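Local coordinates for protein probable aminotransferase (Pseudomonas aeruginosa, PDB 5YKR) that is a probable class-III aminotransferase of the pyridoxal-phosphate-dependent family, with the cofactor covalently attached to the protein chain, at residues 361-366 and 379-384; 412-417 and 427-432. All blocks are in the same frame, centred on the assembly; numbering follows the deposited sequence.

Interaction 1: residues 361-366 and 379-384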
ATOM      1  N   GLN A 361      21.168 -22.946 -15.207  1.00 14.86           N
ATOM      2  CA  GLN A 361      21.127 -23.353 -16.610  1.00 15.31           C
ATOM      3  C   GLN A 361      20.941 -22.102 -17.499  1.00 14.93           C
ATOM      4  O   GLN A 361      21.580 -21.935 -18.517  1.00 16.72           O
ATOM      5  CB  GLN A 361      20.002 -24.382 -16.828  1.00 17.76           C
ATOM      6  CG  GLN A 361      19.761 -24.866 -18.282  1.00 19.00           C
ATOM      7  CD  GLN A 361      18.402 -25.571 -18.486  1.00 22.71           C
ATOM      8  OE1 GLN A 361      17.735 -25.930 -17.508  1.00 25.39           O
ATOM      9  NE2 GLN A 361      17.992 -25.765 -19.758  1.00 24.94           N
ATOM     10  N   LEU A 362      20.025 -21.221 -17.096  1.00 14.11           N
ATOM     11  CA  LEU A 362      19.710 -20.029 -17.873  1.00 14.01           C
ATOM     12  C   LEU A 362      20.940 -19.101 -17.927  1.00 14.56           C
ATOM     13  O   LEU A 362      21.308 -18.606 -19.008  1.00 15.26           O
ATOM     14  CB  LEU A 362      18.460 -19.334 -17.270  1.00 13.29           C
ATOM     15  CG  LEU A 362      17.864 -18.203 -18.118  1.00 14.81           C
ATOM     16  CD1 LEU A 362      16.349 -18.109 -17.866  1.00 17.11           C
ATOM     17  CD2 LEU A 362      18.557 -16.882 -17.847  1.00 15.29           C
ATOM     18  N   GLU A 363      21.574 -18.906 -16.769  1.00 14.91           N
ATOM     19  CA  GLU A 363      22.785 -18.098 -16.652  1.00 15.38           C
ATOM     20  C   GLU A 363      23.900 -18.645 -17.565  1.00 15.98           C
ATOM     21  O   GLU A 363      24.509 -17.903 -18.318  1.00 16.74           O
ATOM     22  CB  GLU A 363      23.275 -18.110 -15.206  1.00 16.28           C
ATOM     23  CG  GLU A 363      24.605 -17.380 -14.988  1.00 17.02           C
ATOM     24  CD  GLU A 363      25.249 -17.718 -13.648  1.00 16.41           C
ATOM     25  OE1 GLU A 363      24.795 -18.662 -12.946  1.00 19.61           O
ATOM     26  OE2 GLU A 363      26.199 -17.001 -13.288  1.00 22.18           O
ATOM     27  N   ALA A 364      24.143 -19.937 -17.491  1.00 17.01           N
ATOM     28  CA  ALA A 364      25.203 -20.566 -18.299  1.00 16.13           C
ATOM     29  C   ALA A 364      24.942 -20.366 -19.792  1.00 16.24           C
ATOM     30  O   ALA A 364      25.883 -20.089 -20.557  1.00 18.03           O
ATOM     31  CB  ALA A 364      25.319 -22.034 -17.935  1.00 17.94           C
ATOM     32  N   GLY A 365      23.685 -20.500 -20.212  1.00 15.23           N
ATOM     33  CA  GLY A 365      23.320 -20.271 -21.604  1.00 17.05           C
ATOM     34  C   GLY A 365      23.562 -18.824 -22.064  1.00 16.53           C
ATOM     35  O   GLY A 365      24.137 -18.591 -23.110  1.00 17.34           O
ATOM     36  N   VAL A 366      23.110 -17.864 -21.259  1.00 16.01           N
ATOM     37  CA  VAL A 366      23.368 -16.465 -21.579  1.00 15.48           C
ATOM     38  C   VAL A 366      24.881 -16.234 -21.705  1.00 16.63           C
ATOM     39  O   VAL A 366      25.372 -15.609 -22.649  1.00 15.75           O
ATOM     40  CB  VAL A 366      22.721 -15.527 -20.560  1.00 15.42           C
ATOM     41  CG1 VAL A 366      23.116 -14.078 -20.817  1.00 15.66           C
ATOM     42  CG2 VAL A 366      21.201 -15.609 -20.636  1.00 16.66           C
ATOM     43  N   VAL A 379      26.820 -11.385 -17.474  1.00 15.08           N
ATOM     44  CA  VAL A 379      25.649 -11.877 -16.780  1.00 15.20           C
ATOM     45  C   VAL A 379      25.992 -12.280 -15.366  1.00 13.61           C
ATOM     46  O   VAL A 379      27.065 -12.820 -15.096  1.00 16.71           O
ATOM     47  CB  VAL A 379      24.959 -13.031 -17.579  1.00 15.73           C
ATOM     48  CG1 VAL A 379      25.809 -14.322 -17.688  1.00 16.71           C
ATOM     49  CG2 VAL A 379      23.605 -13.396 -17.000  1.00 16.91           C
ATOM     50  N   THR A 380      25.013 -12.025 -14.468  1.00 13.52           N
ATOM     51  CA  THR A 380      25.119 -12.300 -13.035  1.00 13.43           C
ATOM     52  C   THR A 380      23.891 -13.065 -12.545  1.00 13.60           C
ATOM     53  O   THR A 380      22.807 -12.860 -13.049  1.00 13.48           O
ATOM     54  CB  THR A 380      25.251 -10.977 -12.258  1.00 14.04           C
ATOM     55  OG1 THR A 380      26.426 -10.294 -12.728  1.00 15.05           O
ATOM     56  CG2 THR A 380      25.377 -11.179 -10.766  1.00 16.31           C
ATOM     57  N   ARG A 381      24.070 -13.940 -11.549  1.00 15.10           N
ATOM     58  CA  ARG A 381      22.956 -14.689 -10.941  1.00 13.83           C
ATOM     59  C   ARG A 381      23.020 -14.553  -9.419  1.00 14.94           C
ATOM     60  O   ARG A 381      24.093 -14.625  -8.797  1.00 15.76           O
ATOM     61  CB  ARG A 381      23.008 -16.166 -11.349  1.00 13.88           C
ATOM     62  CG  ARG A 381      21.910 -17.008 -10.689  1.00 14.26           C
ATOM     63  CD  ARG A 381      21.835 -18.404 -11.245  1.00 14.93           C
ATOM     64  NE  ARG A 381      22.969 -19.212 -10.809  1.00 15.67           N
ATOM     65  CZ  ARG A 381      23.012 -19.919  -9.693  1.00 15.10           C
ATOM     66  NH1 ARG A 381      21.974 -19.928  -8.832  1.00 16.59           N
ATOM     67  NH2 ARG A 381      24.099 -20.650  -9.432  1.00 19.03           N
ATOM     68  N   ILE A 382      21.850 -14.328  -8.818  1.00 14.29           N
ATOM     69  CA  ILE A 382      21.659 -14.437  -7.378  1.00 14.55           C
ATOM     70  C   ILE A 382      20.519 -15.418  -7.161  1.00 14.26           C
ATOM     71  O   ILE A 382      19.334 -15.085  -7.299  1.00 13.83           O
ATOM     72  CB  ILE A 382      21.412 -13.091  -6.661  1.00 15.81           C
ATOM     73  CG1 ILE A 382      20.483 -12.180  -7.393  1.00 15.43           C
ATOM     74  CG2 ILE A 382      22.736 -12.444  -6.433  1.00 20.26           C
ATOM     75  CD1 ILE A 382      19.956 -11.103  -6.462  1.00 19.98           C
ATOM     76  N   GLY A 383      20.901 -16.671  -6.894  1.00 13.57           N
ATOM     77  CA  GLY A 383      19.904 -17.701  -6.693  1.00 13.86           C
ATOM     78  C   GLY A 383      19.035 -17.934  -7.917  1.00 13.84           C
ATOM     79  O   GLY A 383      19.533 -18.353  -8.954  1.00 15.59           O
ATOM     80  N   ALA A 384      17.744 -17.652  -7.786  1.00 13.07           N
ATOM     81  CA  ALA A 384      16.756 -17.838  -8.833  1.00 12.92           C
ATOM     82  C   ALA A 384      16.692 -16.726  -9.867  1.00 11.86           C
ATOM     83  O   ALA A 384      15.918 -16.835 -10.840  1.00 12.75           O
ATOM     84  CB  ALA A 384      15.389 -18.015  -8.216  1.00 13.86           C
TER
HETATM   85  O   HOH W   1      26.657 -15.069 -11.197  1.00 21.73           O
HETATM   86  O   HOH W   2      26.031 -21.177 -11.421  1.00 34.22           O

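Interaction 2: residues 412-417 and 427-432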
ATOM      1  N   CYS A 412      14.005  -3.923 -27.782  1.00 16.05           N
ATOM      2  CA  CYS A 412      14.115  -4.859 -28.879  1.00 16.18           C
ATOM      3  C   CYS A 412      14.271  -6.311 -28.440  1.00 16.60           C
ATOM      4  O   CYS A 412      13.575  -7.175 -28.950  1.00 16.28           O
ATOM      5  CB  CYS A 412      15.252  -4.446 -29.782  1.00 19.39           C
ATOM      6  SG  CYS A 412      15.370  -5.374 -31.331  1.00 20.01           S
ATOM      7  N   LEU A 413      15.160  -6.577 -27.491  1.00 15.30           N
ATOM      8  CA  LEU A 413      15.351  -7.936 -26.999  1.00 16.75           C
ATOM      9  C   LEU A 413      14.079  -8.436 -26.346  1.00 14.39           C
ATOM     10  O   LEU A 413      13.663  -9.564 -26.567  1.00 15.58           O
ATOM     11  CB  LEU A 413      16.518  -7.980 -25.999  1.00 17.69           C
ATOM     12  CG  LEU A 413      17.952  -7.705 -26.501  1.00 23.78           C
ATOM     13  CD1 LEU A 413      18.959  -7.843 -25.379  1.00 26.14           C
ATOM     14  CD2 LEU A 413      18.274  -8.565 -27.652  1.00 30.36           C
ATOM     15  N   HIS A 414      13.467  -7.589 -25.511  1.00 13.74           N
ATOM     16  CA  HIS A 414      12.261  -7.998 -24.824  1.00 13.30           C
ATOM     17  C   HIS A 414      11.121  -8.293 -25.790  1.00 12.67           C
ATOM     18  O   HIS A 414      10.398  -9.284 -25.613  1.00 14.72           O
ATOM     19  CB  HIS A 414      11.789  -6.947 -23.839  1.00 13.73           C
ATOM     20  CG  HIS A 414      12.585  -6.846 -22.573  1.00 14.92           C
ATOM     21  ND1 HIS A 414      13.857  -6.326 -22.479  1.00 19.28           N
ATOM     22  CD2 HIS A 414      12.235  -7.156 -21.302  1.00 17.21           C
ATOM     23  CE1 HIS A 414      14.265  -6.373 -21.214  1.00 18.40           C
ATOM     24  NE2 HIS A 414      13.295  -6.853 -20.483  1.00 17.04           N
ATOM     25  N   LEU A 415      10.969  -7.463 -26.821  1.00 12.79           N
ATOM     26  CA  LEU A 415       9.869  -7.670 -27.763  1.00 14.27           C
ATOM     27  C   LEU A 415      10.096  -8.879 -28.664  1.00 14.57           C
ATOM     28  O   LEU A 415       9.141  -9.600 -28.972  1.00 14.76           O
ATOM     29  CB  LEU A 415       9.673  -6.414 -28.628  1.00 14.71           C
ATOM     30  CG  LEU A 415       8.458  -6.414 -29.558  1.00 15.28           C
ATOM     31  CD1 LEU A 415       7.164  -6.662 -28.793  1.00 15.05           C
ATOM     32  CD2 LEU A 415       8.385  -5.109 -30.319  1.00 17.29           C
ATOM     33  N   TYR A 416      11.335  -9.092 -29.098  1.00 15.31           N
ATOM     34  CA  TYR A 416      11.662 -10.276 -29.917  1.00 15.30           C
ATOM     35  C   TYR A 416      11.257 -11.540 -29.165  1.00 14.64           C
ATOM     36  O   TYR A 416      10.612 -12.441 -29.736  1.00 16.23           O
ATOM     37  CB  TYR A 416      13.145 -10.271 -30.233  1.00 16.52           C
ATOM     38  CG  TYR A 416      13.568 -11.313 -31.232  1.00 15.23           C
ATOM     39  CD1 TYR A 416      13.788 -12.610 -30.843  1.00 16.54           C
ATOM     40  CD2 TYR A 416      13.723 -10.986 -32.586  1.00 16.25           C
ATOM     41  CE1 TYR A 416      14.214 -13.574 -31.743  1.00 18.03           C
ATOM     42  CE2 TYR A 416      14.120 -11.941 -33.497  1.00 18.48           C
ATOM     43  CZ  TYR A 416      14.345 -13.249 -33.052  1.00 17.71           C
ATOM     44  OH  TYR A 416      14.740 -14.213 -33.938  1.00 21.44           O
ATOM     45  N   LEU A 417      11.582 -11.601 -27.873  1.00 13.48           N
ATOM     46  CA  LEU A 417      11.218 -12.754 -27.059  1.00 15.53           C
ATOM     47  C   LEU A 417       9.706 -12.857 -26.861  1.00 15.33           C
ATOM     48  O   LEU A 417       9.115 -13.936 -26.979  1.00 14.75           O
ATOM     49  CB  LEU A 417      11.980 -12.760 -25.739  1.00 16.20           C
ATOM     50  CG  LEU A 417      13.238 -13.595 -25.801  1.00 18.56           C
ATOM     51  CD1 LEU A 417      14.263 -12.996 -26.746  1.00 17.09           C
ATOM     52  CD2 LEU A 417      13.880 -13.771 -24.476  1.00 23.25           C
ATOM     53  N   PHE A 427      11.179  -4.021 -17.026  1.00 12.87           N
ATOM     54  CA  PHE A 427      11.964  -3.026 -16.251  1.00 13.09           C
ATOM     55  C   PHE A 427      13.379  -3.427 -15.987  1.00 14.01           C
ATOM     56  O   PHE A 427      14.125  -2.688 -15.375  1.00 17.82           O
ATOM     57  CB  PHE A 427      11.277  -2.721 -14.907  1.00 13.53           C
ATOM     58  CG  PHE A 427       9.799  -2.552 -15.024  1.00 13.71           C
ATOM     59  CD1 PHE A 427       9.261  -1.583 -15.818  1.00 15.09           C
ATOM     60  CD2 PHE A 427       8.935  -3.399 -14.350  1.00 15.99           C
ATOM     61  CE1 PHE A 427       7.862  -1.467 -15.961  1.00 16.66           C
ATOM     62  CE2 PHE A 427       7.592  -3.278 -14.462  1.00 18.21           C
ATOM     63  CZ  PHE A 427       7.034  -2.344 -15.297  1.00 16.43           C
ATOM     64  N   HIS A 428      13.748  -4.644 -16.414  1.00 12.94           N
ATOM     65  CA  HIS A 428      15.073  -5.196 -16.091  1.00 14.13           C
ATOM     66  C   HIS A 428      15.533  -6.005 -17.308  1.00 15.01           C
ATOM     67  O   HIS A 428      14.733  -6.315 -18.162  1.00 19.41           O
ATOM     68  CB  HIS A 428      15.004  -6.114 -14.823  1.00 13.94           C
ATOM     69  CG  HIS A 428      14.479  -5.437 -13.584  1.00 14.18           C
ATOM     70  ND1 HIS A 428      13.184  -5.522 -13.100  1.00 16.80           N
ATOM     71  CD2 HIS A 428      15.120  -4.575 -12.774  1.00 14.15           C
ATOM     72  CE1 HIS A 428      13.081  -4.740 -12.023  1.00 13.45           C
ATOM     73  NE2 HIS A 428      14.253  -4.189 -11.785  1.00 17.74           N
ATOM     74  N   ASN A 429      16.767  -6.482 -17.306  1.00 14.69           N
ATOM     75  CA  ASN A 429      17.229  -7.498 -18.257  1.00 14.88           C
ATOM     76  C   ASN A 429      17.380  -8.816 -17.512  1.00 13.22           C
ATOM     77  O   ASN A 429      18.427  -9.502 -17.584  1.00 14.69           O
ATOM     78  CB  ASN A 429      18.554  -7.067 -18.897  1.00 17.38           C
ATOM     79  CG  ASN A 429      18.392  -5.807 -19.703  1.00 17.25           C
ATOM     80  OD1 ASN A 429      17.661  -5.819 -20.718  1.00 20.31           O
ATOM     81  ND2 ASN A 429      19.043  -4.688 -19.253  1.00 21.95           N
ATOM     82  N   MET A 430      16.330  -9.162 -16.749  1.00 13.96           N
ATOM     83  CA  MET A 430      16.392 -10.284 -15.815  1.00 12.45           C
ATOM     84  C   MET A 430      15.407 -11.379 -16.240  1.00 11.96           C
ATOM     85  O   MET A 430      14.460 -11.147 -16.949  1.00 14.34           O
ATOM     86  CB  MET A 430      16.103  -9.862 -14.333  1.00 13.19           C
ATOM     87  CG  MET A 430      14.635  -9.652 -13.963  1.00 13.63           C
ATOM     88  SD  MET A 430      13.909 -11.147 -13.270  1.00 13.64           S
ATOM     89  CE  MET A 430      12.262 -10.566 -12.876  1.00 14.23           C
ATOM     90  N   ALA A 431      15.681 -12.591 -15.748  1.00 12.19           N
ATOM     91  CA  ALA A 431      14.753 -13.721 -15.809  1.00 11.91           C
ATOM     92  C   ALA A 431      14.755 -14.353 -14.425  1.00 12.45           C
ATOM     93  O   ALA A 431      15.803 -14.466 -13.758  1.00 12.30           O
ATOM     94  CB  ALA A 431      15.232 -14.758 -16.825  1.00 13.38           C
ATOM     95  N   LEU A 432      13.555 -14.729 -13.992  1.00 12.22           N
ATOM     96  CA  LEU A 432      13.340 -15.315 -12.698  1.00 12.88           C
ATOM     97  C   LEU A 432      12.717 -16.705 -12.892  1.00 11.93           C
ATOM     98  O   LEU A 432      11.730 -16.844 -13.635  1.00 12.85           O
ATOM     99  CB  LEU A 432      12.361 -14.367 -11.934  1.00 13.63           C
ATOM    100  CG  LEU A 432      12.085 -14.682 -10.466  1.00 14.35           C
ATOM    101  CD1 LEU A 432      13.328 -14.739  -9.558  1.00 15.46           C
ATOM    102  CD2 LEU A 432      11.115 -13.646  -9.987  1.00 14.57           C
TER

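Interaction 1: residues 361-366 and 379-384
Glu363 meets Arg381 where the helical segment 361-366 runs almost antiparallel to strand residues 379-382, the segment axes approaching to 8.6 Å. CG of Glu363 is anti to the backbone N (chi1 176°), and the extended chain carries the carboxylate across the arginine at about a right angle. OE1 of Glu363 takes a salt-bridge hydrogen bond of 2.9 Å from Arg381 NE. The oxygen lies in the guanidinium plane, yet the donor meets it from above the carboxylate plane. CD of Glu363 also rests on CB of Arg381 at 3.6 Å. OE2 has a salt bridge to Arg367, one turn on, and a water joins OE2 to Arg381 N. A second water links OE1 to Arg381 NH2. Val366 adds the apolar end: its CG1 packs on CB of Val379 at 3.9 Å, while CG1 of Val379 sits near the carbonyl O of Glu363. The bend at chi3 (72°) turns the guanidinium of Arg381 so that NH1 donates a 2.9 Å hydrogen bond to Gly383 O. NE, NH1 and NH2 each have a partner in the guanidinium plane, which should fix its rotation. With two arginines beside it, the Glu363 carboxylate is probably held in its charged form.

Interaction 2: residues 412-417 and 427-432
NE2 of His414 donates a weak hydrogen bond to the carbonyl O of His428, 2.8 Å long but bent to 128° at the hydrogen. The same nitrogen has a second weak bond, to Thr425 O. This is a helix-to-loop contact in the class-III aminotransferase fold. It joins helix 407-418 to the residues that lead into strand 430-432, an outer strand of a three-stranded antiparallel sheet. The imidazole is held at both nitrogens, for ND1 hydrogen-bonds to Glu410 O, one turn earlier in the helix. Bonds at both nitrogens should fix the flip of the ring. Both face carbonyl oxygens, consistent with a doubly protonated ring. CG of His414 is anti to the carbonyl carbon (chi1 -75°), and the ring reaches the loop with its edge. CE1 of His414 lies 3.1 Å from His428 O. Asn429 comes in at the same edge. The two side chains cross at about a right angle, with ring and amide planes 54° apart. ND2 of Asn429 makes a weak hydrogen bond to Glu410 OE2, so Glu410 serves both side chains of the contact. The backbone N of Asn429 is hydrogen-bonded to Glu387 OE2, on the neighbouring strand 385-389. His428 takes part through its carbonyl, while its own ring packs against Asp84 and Glu387. Phe427, just before it, packs on Ile320 of the second subunit, so this loop also lies at the dimer interface. OD1 of Asn429 stands 3.5 Å from CE1 of His414, close to the plane of the ring.

Overall arrangement
Of the elements joined here, helix 349-372 comes first in the chain. Interaction 1 closes the short loop between it and strand 378-382. The chain then turns into strand 385-389 and passes through helix 398-402 to helix 407-418. Interaction 2 closes the next loop, from that helix to residues 427-432. The two loops follow in series, neither nested nor crossed. The centres of interactions 1 and 2 are about 14 Å apart. Interaction 1 reaches strand 378-382, and interaction 2 the residues leading into strand 430-432. Strand 385-389 lies between these two strands. The contacts also touch directly: Leu362 packs on Ala431, and Ala384 O lies against Leu432. Together they tie two helices to one small sheet.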